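Local structure of DUF3256 domain-containing protein (Porphyromonas gingivalis W83, 2P3P) at residues P25-E30 against L51-G56; E77-I82 against L159-D164; F131-T136 against F187-P192. The protein is of unknown function, though it contains a domain of the DUF3256 family and can bind a magnesium ion, and it is probably attached to the membrane. One frame throughout, in Å; residues are numbered along the deposited sequence.

Interaction 1. Residues P25-E30 against L51-G56; sequences PIVTME and LESSLG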
# COMPACT_ATOMS: atom_id res chain seq x y z
N PRO A 25 -8.76 13.57 3.37
CA PRO A 25 -9.06 14.47 4.49
C PRO A 25 -8.59 13.99 5.85
O PRO A 25 -9.37 13.92 6.82
CB PRO A 25 -10.57 14.57 4.43
CG PRO A 25 -11.01 13.24 3.98
CD PRO A 25 -9.95 12.79 3.00
N ILE A 26 -7.30 13.62 5.89
CA ILE A 26 -6.59 13.21 7.08
C ILE A 26 -6.20 14.41 7.93
O ILE A 26 -6.23 14.36 9.17
CB ILE A 26 -5.32 12.39 6.68
CG1 ILE A 26 -5.75 11.15 5.90
CG2 ILE A 26 -4.45 12.03 7.90
CD1 ILE A 26 -6.89 10.47 6.50
N VAL A 27 -5.81 15.47 7.23
CA VAL A 27 -5.55 16.78 7.80
C VAL A 27 -6.25 17.78 6.91
O VAL A 27 -6.60 17.46 5.75
CB VAL A 27 -4.02 17.15 7.89
CG1 VAL A 27 -3.25 16.27 8.89
CG2 VAL A 27 -3.33 17.14 6.50
N THR A 28 -6.44 19.00 7.39
CA THR A 28 -7.07 20.03 6.54
C THR A 28 -6.07 20.52 5.51
O THR A 28 -4.87 20.28 5.64
CB THR A 28 -7.56 21.25 7.36
OG1 THR A 28 -6.44 21.82 8.04
CG2 THR A 28 -8.62 20.86 8.38
N MSE A 29 -6.56 21.26 4.51
CA MSE A 29 -5.67 21.80 3.46
C MSE A 29 -4.63 22.73 4.11
O MSE A 29 -3.44 22.68 3.81
CB MSE A 29 -6.50 22.55 2.41
CG MSE A 29 -5.68 23.28 1.37
SE MSE A 29 -4.70 21.98 0.27
CE MSE A 29 -5.94 21.77 -1.19
N GLU A 30 -5.12 23.55 5.02
CA GLU A 30 -4.29 24.50 5.74
C GLU A 30 -3.25 23.83 6.65
O GLU A 30 -2.12 24.25 6.66
CB GLU A 30 -5.18 25.49 6.50
CG GLU A 30 -6.16 26.23 5.60
CD GLU A 30 -7.60 25.69 5.67
OE1 GLU A 30 -7.79 24.44 5.64
OE2 GLU A 30 -8.51 26.55 5.76
N LEU A 51 1.28 15.78 13.89
CA LEU A 51 0.26 16.80 14.08
C LEU A 51 -0.95 16.16 14.72
O LEU A 51 -1.26 14.99 14.47
CB LEU A 51 -0.14 17.41 12.72
CG LEU A 51 -1.17 18.52 12.54
CD1 LEU A 51 -0.66 19.92 13.01
CD2 LEU A 51 -1.51 18.55 11.08
N GLU A 52 -1.61 16.90 15.61
CA GLU A 52 -2.92 16.51 16.11
C GLU A 52 -3.89 17.31 15.26
O GLU A 52 -3.99 18.53 15.40
CB GLU A 52 -3.09 16.84 17.60
CG GLU A 52 -2.17 16.03 18.52
CD GLU A 52 -2.29 16.43 19.99
OE1 GLU A 52 -1.28 16.88 20.56
OE2 GLU A 52 -3.39 16.31 20.57
N SER A 53 -4.57 16.63 14.36
CA SER A 53 -5.41 17.34 13.39
C SER A 53 -6.69 17.89 14.02
O SER A 53 -7.34 17.24 14.85
CB SER A 53 -5.72 16.48 12.17
OG SER A 53 -6.66 17.15 11.32
N SER A 54 -7.05 19.11 13.62
CA SER A 54 -8.32 19.71 14.01
C SER A 54 -9.47 18.81 13.60
O SER A 54 -10.58 18.97 14.10
CB SER A 54 -8.50 21.07 13.34
OG SER A 54 -8.56 20.94 11.92
N LEU A 55 -9.21 17.88 12.68
CA LEU A 55 -10.25 16.99 12.19
C LEU A 55 -10.49 15.82 13.16
O LEU A 55 -11.50 15.11 13.06
CB LEU A 55 -9.88 16.47 10.79
CG LEU A 55 -9.94 17.56 9.70
CD1 LEU A 55 -9.37 17.11 8.39
CD2 LEU A 55 -11.40 18.02 9.48
N GLY A 56 -9.57 15.65 14.10
CA GLY A 56 -9.56 14.56 15.03
C GLY A 56 -8.32 13.75 14.68
O GLY A 56 -7.93 13.65 13.51
O HOH W 1 -7.46 13.00 11.16
O HOH W 2 -7.12 23.32 10.05

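Interaction 2. Residues E77-I82 against L159-D164; sequences EVFMRI and LSEESD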
# COMPACT_ATOMS: atom_id res chain seq x y z
N GLU A 77 -2.20 3.28 7.35
CA GLU A 77 -1.05 3.84 6.63
C GLU A 77 -1.43 4.26 5.21
O GLU A 77 -2.06 3.49 4.50
CB GLU A 77 0.06 2.81 6.52
CG GLU A 77 1.23 3.31 5.74
CD GLU A 77 2.35 2.31 5.69
OE1 GLU A 77 2.21 1.36 4.88
OE2 GLU A 77 3.32 2.49 6.44
N VAL A 78 -0.97 5.44 4.80
CA VAL A 78 -1.04 5.90 3.41
C VAL A 78 0.38 6.14 2.93
O VAL A 78 1.12 6.94 3.53
CB VAL A 78 -1.85 7.22 3.32
CG1 VAL A 78 -1.78 7.88 1.86
CG2 VAL A 78 -3.24 7.05 3.82
N PHE A 79 0.74 5.44 1.84
CA PHE A 79 2.07 5.54 1.28
C PHE A 79 1.88 5.92 -0.18
O PHE A 79 1.10 5.30 -0.88
CB PHE A 79 2.80 4.22 1.41
CG PHE A 79 4.18 4.26 0.88
CD1 PHE A 79 5.22 4.76 1.67
CD2 PHE A 79 4.46 3.81 -0.40
CE1 PHE A 79 6.55 4.81 1.18
CE2 PHE A 79 5.78 3.85 -0.89
CZ PHE A 79 6.81 4.36 -0.11
N MSE A 80 2.52 6.98 -0.62
CA MSE A 80 2.32 7.44 -1.98
C MSE A 80 3.61 7.80 -2.65
O MSE A 80 4.59 8.27 -1.99
CB MSE A 80 1.36 8.64 -2.04
CG MSE A 80 1.94 9.87 -1.46
SE MSE A 80 0.72 11.42 -1.65
CE MSE A 80 -0.60 10.84 -0.40
N ARG A 81 3.62 7.59 -3.95
CA ARG A 81 4.81 7.78 -4.80
C ARG A 81 4.35 8.11 -6.20
O ARG A 81 3.27 7.70 -6.56
CB ARG A 81 5.65 6.52 -4.88
CG ARG A 81 6.38 6.17 -3.63
CD ARG A 81 7.56 5.26 -3.88
NE ARG A 81 8.60 5.95 -4.63
CZ ARG A 81 9.48 5.33 -5.39
NH1 ARG A 81 9.41 4.03 -5.56
NH2 ARG A 81 10.40 6.04 -6.03
N ILE A 82 5.21 8.77 -6.98
CA ILE A 82 5.07 8.92 -8.41
C ILE A 82 5.69 7.69 -9.09
O ILE A 82 6.76 7.23 -8.72
CB ILE A 82 5.81 10.20 -8.94
CG1 ILE A 82 5.24 11.43 -8.30
CG2 ILE A 82 5.55 10.42 -10.46
CD1 ILE A 82 3.83 11.69 -8.74
N LEU A 159 4.99 -0.93 -1.15
CA LEU A 159 5.69 -0.33 -2.31
C LEU A 159 7.08 0.12 -1.86
O LEU A 159 7.26 0.73 -0.78
CB LEU A 159 4.83 0.85 -2.81
CG LEU A 159 5.33 1.63 -4.00
CD1 LEU A 159 5.47 0.73 -5.22
CD2 LEU A 159 4.33 2.78 -4.23
N SER A 160 8.10 -0.22 -2.65
CA SER A 160 9.45 0.26 -2.37
C SER A 160 9.55 1.79 -2.32
O SER A 160 8.84 2.53 -3.04
CB SER A 160 10.46 -0.29 -3.39
OG SER A 160 11.81 0.18 -3.11
N GLU A 161 10.44 2.26 -1.46
CA GLU A 161 10.77 3.67 -1.37
C GLU A 161 11.71 4.11 -2.49
O GLU A 161 11.80 5.29 -2.77
CB GLU A 161 11.42 3.99 -0.02
CG GLU A 161 10.43 3.77 1.13
CD GLU A 161 11.06 3.53 2.47
OE1 GLU A 161 12.12 4.15 2.78
OE2 GLU A 161 10.46 2.74 3.26
N GLU A 162 12.45 3.17 -3.06
CA GLU A 162 13.59 3.53 -3.88
C GLU A 162 13.63 2.92 -5.29
O GLU A 162 14.45 3.35 -6.08
CB GLU A 162 14.88 3.16 -3.15
CG GLU A 162 14.67 3.09 -1.66
CD GLU A 162 15.93 2.85 -0.91
OE1 GLU A 162 17.00 2.65 -1.55
OE2 GLU A 162 15.84 2.86 0.35
N SER A 163 12.86 1.87 -5.54
CA SER A 163 12.72 1.33 -6.89
C SER A 163 11.25 1.22 -7.22
O SER A 163 10.40 1.32 -6.32
CB SER A 163 13.38 -0.04 -7.04
OG SER A 163 14.61 -0.11 -6.36
N ASP A 164 10.95 0.99 -8.50
CA ASP A 164 9.57 0.85 -8.95
C ASP A 164 9.16 -0.65 -8.82
O ASP A 164 8.91 -1.37 -9.80
CB ASP A 164 9.35 1.46 -10.36
CG ASP A 164 9.72 2.95 -10.46
OD1 ASP A 164 9.78 3.64 -9.41
OD2 ASP A 164 9.90 3.46 -11.61
O HOH W 3 11.85 4.29 -7.57
O HOH W 4 9.20 6.39 -9.50

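Interaction 3. Residues F131-T136 against F187-P192; sequences FFLPHT and FLSPEP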
# COMPACT_ATOMS: atom_id res chain seq x y z
N PHE A 131 0.02 -17.94 -3.38
CA PHE A 131 0.84 -17.98 -2.16
C PHE A 131 0.98 -19.43 -1.70
O PHE A 131 1.50 -19.71 -0.59
CB PHE A 131 0.18 -17.13 -1.06
CG PHE A 131 0.15 -15.67 -1.34
CD1 PHE A 131 1.21 -14.85 -0.95
CD2 PHE A 131 -0.90 -15.10 -2.03
CE1 PHE A 131 1.21 -13.50 -1.22
CE2 PHE A 131 -0.90 -13.74 -2.32
CZ PHE A 131 0.17 -12.94 -1.90
N PHE A 132 0.56 -20.37 -2.55
CA PHE A 132 0.66 -21.77 -2.17
C PHE A 132 2.08 -22.31 -2.40
O PHE A 132 2.77 -21.93 -3.36
CB PHE A 132 -0.34 -22.65 -2.94
CG PHE A 132 -1.79 -22.45 -2.56
CD1 PHE A 132 -2.21 -21.59 -1.52
CD2 PHE A 132 -2.76 -23.14 -3.27
CE1 PHE A 132 -3.55 -21.44 -1.22
CE2 PHE A 132 -4.11 -22.99 -2.98
CZ PHE A 132 -4.51 -22.14 -1.96
N LEU A 133 2.50 -23.22 -1.52
CA LEU A 133 3.76 -23.95 -1.65
C LEU A 133 3.68 -24.92 -2.81
O LEU A 133 2.58 -25.23 -3.31
CB LEU A 133 4.04 -24.76 -0.37
CG LEU A 133 4.46 -23.91 0.81
CD1 LEU A 133 4.39 -24.73 2.10
CD2 LEU A 133 5.83 -23.28 0.54
N PRO A 134 4.84 -25.40 -3.28
CA PRO A 134 4.83 -26.42 -4.33
C PRO A 134 4.02 -27.66 -3.96
O PRO A 134 3.91 -28.01 -2.77
CB PRO A 134 6.31 -26.75 -4.54
CG PRO A 134 7.05 -25.54 -4.06
CD PRO A 134 6.21 -24.97 -2.95
N HIS A 135 3.43 -28.29 -4.99
CA HIS A 135 2.77 -29.60 -4.87
C HIS A 135 1.50 -29.56 -4.08
O HIS A 135 1.02 -30.58 -3.58
CB HIS A 135 3.70 -30.67 -4.23
CG HIS A 135 4.91 -30.98 -5.03
ND1 HIS A 135 5.91 -31.83 -4.58
CD2 HIS A 135 5.31 -30.55 -6.25
CE1 HIS A 135 6.85 -31.91 -5.50
NE2 HIS A 135 6.52 -31.13 -6.52
N THR A 136 0.91 -28.37 -3.92
CA THR A 136 -0.31 -28.29 -3.13
C THR A 136 -1.42 -29.17 -3.68
O THR A 136 -1.73 -29.07 -4.86
CB THR A 136 -0.78 -26.85 -3.05
OG1 THR A 136 0.16 -26.16 -2.21
CG2 THR A 136 -2.20 -26.80 -2.48
N PHE A 187 0.76 -26.05 2.81
CA PHE A 187 0.44 -25.48 1.51
C PHE A 187 0.43 -23.94 1.41
O PHE A 187 0.62 -23.42 0.33
CB PHE A 187 -0.86 -26.09 0.99
CG PHE A 187 -2.10 -25.52 1.61
CD1 PHE A 187 -2.71 -24.39 1.05
CD2 PHE A 187 -2.65 -26.10 2.74
CE1 PHE A 187 -3.85 -23.89 1.61
CE2 PHE A 187 -3.79 -25.59 3.30
CZ PHE A 187 -4.38 -24.48 2.77
N LEU A 188 0.22 -23.22 2.51
CA LEU A 188 0.13 -21.77 2.48
C LEU A 188 1.42 -21.10 2.94
O LEU A 188 1.80 -21.23 4.13
CB LEU A 188 -0.96 -21.32 3.41
CG LEU A 188 -1.29 -19.85 3.31
CD1 LEU A 188 -1.52 -19.41 1.79
CD2 LEU A 188 -2.56 -19.57 4.18
N SER A 189 2.08 -20.40 2.04
CA SER A 189 3.42 -19.89 2.29
C SER A 189 3.34 -18.45 2.73
O SER A 189 2.61 -17.67 2.16
CB SER A 189 4.31 -19.94 1.03
OG SER A 189 5.52 -19.21 1.22
N PRO A 190 4.18 -18.07 3.69
CA PRO A 190 4.27 -16.69 4.14
C PRO A 190 5.17 -15.84 3.26
O PRO A 190 5.27 -14.62 3.48
CB PRO A 190 4.87 -16.83 5.54
CG PRO A 190 5.75 -18.03 5.45
CD PRO A 190 5.18 -18.92 4.34
N GLU A 191 5.85 -16.44 2.29
CA GLU A 191 6.76 -15.66 1.45
C GLU A 191 6.03 -14.59 0.61
O GLU A 191 5.07 -14.88 -0.09
CB GLU A 191 7.54 -16.55 0.50
CG GLU A 191 8.82 -15.95 -0.00
CD GLU A 191 9.86 -15.75 1.10
OE1 GLU A 191 9.80 -16.47 2.13
OE2 GLU A 191 10.73 -14.86 0.94
N PRO A 192 6.49 -13.34 0.67
CA PRO A 192 5.83 -12.31 -0.15
C PRO A 192 6.09 -12.48 -1.61
O PRO A 192 7.14 -13.02 -1.95
CB PRO A 192 6.48 -11.01 0.36
CG PRO A 192 7.00 -11.35 1.69
CD PRO A 192 7.49 -12.74 1.57

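Interaction 1. Residues P25-E30 against L51-G56
Leu55 lays its CD1 methyl over the backbone of the segment 25-30, with Leu55 CD1 3.5 Å from Val27 C and 3.6 Å from Pro25 O. The stem of the same side chain crosses Thr28, whose CG2 methyl comes to 3.8 Å from Leu55 CG and also touches the hydroxyl of Ser54. In Thr28 this methyl stands anti to the carbonyl carbon, while OG1 is held between N and C (chi1 60°). The two branches therefore divide the work, CG2 packing on the leucine and OG1 serving as N-cap of helix 29-39. Glu31 in return accepts a bond from Thr28 N, as in a capping box, and its carboxylate also holds Ser53 OG and Ser54 N. The partner segment is the tip of a beta hairpin: edge strand 47-52 runs into a type I turn from Ser53 to Gly56, closed by Gly56 N to Ser53 O at 2.8 Å, and strand 58-64 follows. Beside the turn, Val27 CG1 meets Leu51 CD2 at 3.6 Å, and Val59 and Phe61 of strand 58-64 also touch Val27. Two waters sit between the segments. One donates to Ile26 O and, at 2.5 Å, to Gly56 O; the other is bound to Thr28 OG1 at 2.6 Å and only weakly to Ser54 OG.

Interaction 2. Residues E77-I82 against L159-D164
Arg81 spreads its guanidinium over the backbone of the loop 160-164 and gives NH1 two carbonyl partners. Ser160 O and Ser163 O both lie 3.0 Å from Arg81 NH1, but the bonds are weak, with N-H...O angles of only 125° and 127°. Ser163 O sits at the edge of the group, near its plane, whereas Glu161 O lies over one face, 3.5 Å from Arg81 CZ. The other nitrogens have partners of their own: NE donates to Asn66 O, and NH2 to a water at 2.7 Å. The same water donates to Asp164 OD1, bridging the two side chains. Asp164 OD1 itself stands well out of the guanidinium plane, 3.9 Å from Arg81 NH1, so the salt bridge is long and rests on charge alone. A second water donates both to this OD1 and to Ile82 O, tying the acid to the strand backbone. The loop joins the antiparallel strands 155-159 and 165-170 of the four-stranded sheet, and here it lies against the side of strand 77-84 that carries Phe79 and Arg81, in the seven-stranded sheet. Its bend is fixed from within by Ser160 OG, which accepts from Glu162 N and Ser163 N, each at 3.1 Å, forming an ST turn and an ST motif together. Phe79, its CG anti to the backbone N (chi1 -179°), carries its ring to Leu159, with CE2 3.7 Å from Leu159 CB. Glu161 CG reaches the CZ end of the ring, while its carboxylate turns to a salt bridge with Arg69.

Interaction 3. Residues F131-T136 against F187-P192
Phe187 points the edge of its ring at one face of Phe132 in a T-shaped stack, with centroids 5.2 Å apart and planes at 88°. Phe187 CD1 stands over that face, offset toward the rim, and Leu188 CD1 comes to the edge of the Phe132 ring, 4.0 Å from its CD1. The beta carbon of Leu188 lies over a face of the Phe187 ring, and Tyr143 also meets this ring. Farther along, Glu191 O approaches the edge of the Phe131 ring. The chi1 of Phe187, 78°, puts CG between the backbone N and the carbonyl carbon, and so the ring alongside Phe132, both side chains pointing the same way.

The contact joins the connection between strand 116-117 and helix 141-146 to the loop leading into strand 193-197. The backbones form a single antiparallel bridge, Phe132 and Leu188 being the non-hydrogen-bonded pair, flanked by two bonds. Ser189 N donates to Phe131 O at 2.8 Å, while Leu133 N reaches Phe187 O at 2.6 Å. Phe132 CA makes an additional CA-H...O contact of 3.0 Å with Phe187 O. Beyond the bridge the chain folds into a type II turn from Leu133 to Thr136, where Thr136 OG1 donates to Leu133 O at 2.8 Å and lies against Phe187 CB. Ser189 OG accepts from Glu191 N in an ST turn, and Ser189 CB packs on Leu133 CD2. Two irregular segments are thus joined by main-chain bonds, with the aromatic and leucine side chains packed beside them.

Interactions 1 and 2 both reach the seven-stranded antiparallel sheet, the first at its edge strand 47-52 and the second at the inner strand 77-84; their centres are 22 Å apart and their nearest atoms about 5 Å. Interaction 2 also brings in the four-stranded sheet, through the loop between strands 155-159 and 165-170. Interaction 3 lies on the other side of the chain's centre from interaction 1, 42 Å away between centres, and 26 Å from interaction 2, with which its segments alternate along the sequence. It alone approaches the magnesium site: the side chain of Leu188 is about 8 Å from that of Ser149, although no metal is bound to this chain.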